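Local coordinates for protein agarase (Pseudoalteromonas fuliginea, PDB 6XJ9) that probably hydrolyses agarose, the galactose-based polysaccharide of red algal cell walls, as a family 50 glycoside hydrolase, at residues Y106-D111 with N116-V121. Numbering follows the deposited sequence.
Sequences YLDISD and NYTRSV
The Tyr106 ring carries the hydroxyl of Ser120 over one face, with OG 4.0 Å above the ring plane, and meets the methyl of Thr118 at its edge, where CD2 lies 3.9 Å from CG2. Small side chains suit these places beside a broad ring; Ser120 OG bonds to the carbonyl of Ile105. The Asp108 carboxylate and Asn116 amide are nearly coplanar, their planes 13° apart. Asn116 ND2 donates to the anti lone pair of Asp108 OD2 at 2.8 Å; Thr118 OG1 also approaches this oxygen, but so closely that a double grip is doubtful. A chi1 of -177° swings the Asn116 amide across between Asp108 and Ser110, whose OG lies doubtfully close to OD1; if real, that bond would help set the amide's rotation. On the opposite face of the sheet, the Arg119 guanidinium has Tyr117 CD2 3.6 Å above one face, while Ile109 CD1 packs 3.7 Å from NH1. The long arginine reaches back along the strand, and a water links its NH1 to the carbonyls of Leu107 and Tyr117. Between the two faces, Leu107–Arg119 and Ile109–Tyr117 are the hydrogen-bonded pairs of an antiparallel hairpin, each joined by two backbone bonds. Strand 185-193 pairs with the outer side of 103-111, and strand 169-174 with that of 116-123. Aliphatic residues suit the buried face: Leu107 packs against Ile188, Ile190 and Phe171, Ile109 against Leu180. Arg119 touches Ala133 of strand 128-134, setting the hairpin within the β-sheet framework of the carbohydrate-binding-module-like domain.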
loop_
_atom_site.group_PDB
_atom_site.type_symbol
_atom_site.label_atom_id
_atom_site.label_comp_id
_atom_site.label_asym_id
_atom_site.label_seq_id
_atom_site.Cartn_x
_atom_site.Cartn_y
_atom_site.Cartn_z
ATOM N N TYR A 106 16.403 -1.216 -17.621
ATOM C CA TYR A 106 16.431 -2.003 -18.835
ATOM C C TYR A 106 17.851 -2.532 -18.978
ATOM O O TYR A 106 18.811 -1.776 -18.816
ATOM C CB TYR A 106 16.004 -1.135 -20.022
ATOM C CG TYR A 106 14.537 -0.776 -20.004
ATOM C CD1 TYR A 106 14.068 0.266 -19.218
ATOM C CD2 TYR A 106 13.621 -1.484 -20.770
ATOM C CE1 TYR A 106 12.718 0.594 -19.187
ATOM C CE2 TYR A 106 12.270 -1.161 -20.763
ATOM C CZ TYR A 106 11.817 -0.125 -19.953
ATOM O OH TYR A 106 10.483 0.200 -19.929
ATOM N N LEU A 107 17.954 -3.843 -19.242
ATOM C CA LEU A 107 19.235 -4.494 -19.427
ATOM C C LEU A 107 19.349 -4.902 -20.891
ATOM O O LEU A 107 18.638 -5.799 -21.345
ATOM C CB LEU A 107 19.335 -5.690 -18.473
ATOM C CG LEU A 107 20.446 -6.701 -18.767
ATOM C CD1 LEU A 107 21.815 -6.053 -18.661
ATOM C CD2 LEU A 107 20.351 -7.889 -17.816
ATOM N N ASP A 108 20.213 -4.190 -21.624
ATOM C CA ASP A 108 20.474 -4.499 -23.019
ATOM C C ASP A 108 21.876 -5.088 -23.150
ATOM O O ASP A 108 22.844 -4.520 -22.651
ATOM C CB ASP A 108 20.277 -3.292 -23.931
ATOM C CG ASP A 108 18.824 -2.896 -24.059
ATOM O OD1 ASP A 108 18.311 -2.239 -23.127
ATOM O OD2 ASP A 108 18.219 -3.259 -25.079
ATOM N N ILE A 109 21.937 -6.266 -23.775
ATOM C CA ILE A 109 23.182 -6.947 -24.094
ATOM C C ILE A 109 23.273 -7.037 -25.618
ATOM O O ILE A 109 22.320 -7.457 -26.273
ATOM C CB ILE A 109 23.231 -8.326 -23.406
ATOM C CG1 ILE A 109 22.947 -8.227 -21.904
ATOM C CG2 ILE A 109 24.558 -9.024 -23.677
ATOM C CD1 ILE A 109 22.574 -9.543 -21.249
ATOM N N SER A 110 24.414 -6.591 -26.161
ATOM C CA SER A 110 24.655 -6.484 -27.594
ATOM C C SER A 110 25.906 -7.282 -27.961
ATOM O O SER A 110 26.887 -7.269 -27.217
ATOM C CB SER A 110 24.819 -5.034 -28.010
ATOM O OG SER A 110 23.773 -4.216 -27.499
ATOM N N ASP A 111 25.864 -7.935 -29.131
ATOM C CA ASP A 111 26.941 -8.801 -29.586
ATOM C C ASP A 111 27.697 -8.166 -30.754
ATOM O O ASP A 111 27.296 -7.124 -31.275
ATOM C CB ASP A 111 26.437 -10.205 -29.937
ATOM C CG ASP A 111 25.496 -10.261 -31.130
ATOM O OD1 ASP A 111 25.540 -9.330 -31.972
ATOM O OD2 ASP A 111 24.718 -11.244 -31.207
ATOM N N ASN A 116 20.918 -7.208 -30.519
ATOM C CA ASN A 116 20.683 -6.659 -29.191
ATOM C C ASN A 116 19.476 -7.356 -28.572
ATOM O O ASN A 116 18.545 -7.725 -29.283
ATOM C CB ASN A 116 20.511 -5.138 -29.244
ATOM C CG ASN A 116 20.326 -4.506 -27.879
ATOM O OD1 ASN A 116 21.298 -4.253 -27.173
ATOM N ND2 ASN A 116 19.084 -4.247 -27.498
ATOM N N TYR A 117 19.511 -7.552 -27.247
ATOM C CA TYR A 117 18.335 -8.036 -26.538
ATOM C C TYR A 117 18.084 -7.224 -25.269
ATOM O O TYR A 117 19.018 -6.929 -24.529
ATOM C CB TYR A 117 18.415 -9.530 -26.220
ATOM C CG TYR A 117 17.079 -10.098 -25.814
ATOM C CD1 TYR A 117 16.106 -10.359 -26.767
ATOM C CD2 TYR A 117 16.764 -10.333 -24.481
ATOM C CE1 TYR A 117 14.862 -10.859 -26.417
ATOM C CE2 TYR A 117 15.522 -10.833 -24.114
ATOM C CZ TYR A 117 14.574 -11.101 -25.087
ATOM O OH TYR A 117 13.344 -11.591 -24.763
ATOM N N THR A 118 16.796 -6.934 -25.017
ATOM C CA THR A 118 16.338 -6.115 -23.904
ATOM C C THR A 118 15.627 -6.978 -22.857
ATOM O O THR A 118 14.651 -7.657 -23.175
ATOM C CB THR A 118 15.388 -5.023 -24.410
ATOM O OG1 THR A 118 16.041 -4.302 -25.457
ATOM C CG2 THR A 118 14.938 -4.079 -23.315
ATOM N N ARG A 119 16.129 -6.923 -21.612
ATOM C CA ARG A 119 15.445 -7.430 -20.426
ATOM C C ARG A 119 15.151 -6.247 -19.497
ATOM O O ARG A 119 15.695 -5.165 -19.703
ATOM C CB ARG A 119 16.296 -8.501 -19.735
ATOM C CG ARG A 119 16.533 -9.761 -20.561
ATOM C CD ARG A 119 17.711 -10.579 -20.062
ATOM N NE ARG A 119 17.814 -11.860 -20.757
ATOM C CZ ARG A 119 18.640 -12.136 -21.767
ATOM N NH1 ARG A 119 19.467 -11.216 -22.242
ATOM N NH2 ARG A 119 18.623 -13.338 -22.309
ATOM N N SER A 120 14.263 -6.432 -18.504
ATOM C CA SER A 120 13.872 -5.362 -17.595
ATOM C C SER A 120 13.479 -5.921 -16.226
ATOM O O SER A 120 12.947 -7.019 -16.126
ATOM C CB SER A 120 12.753 -4.526 -18.181
ATOM O OG SER A 120 12.482 -3.401 -17.351
ATOM N N VAL A 121 13.718 -5.142 -15.169
ATOM C CA VAL A 121 13.274 -5.521 -13.837
ATOM C C VAL A 121 13.104 -4.263 -12.988
ATOM O O VAL A 121 13.724 -3.238 -13.262
ATOM C CB VAL A 121 14.234 -6.537 -13.182
ATOM C CG1 VAL A 121 15.546 -5.896 -12.751
ATOM C CG2 VAL A 121 13.586 -7.247 -12.003
HETATM O O HOH W 1 19.227 -8.310 -22.183
#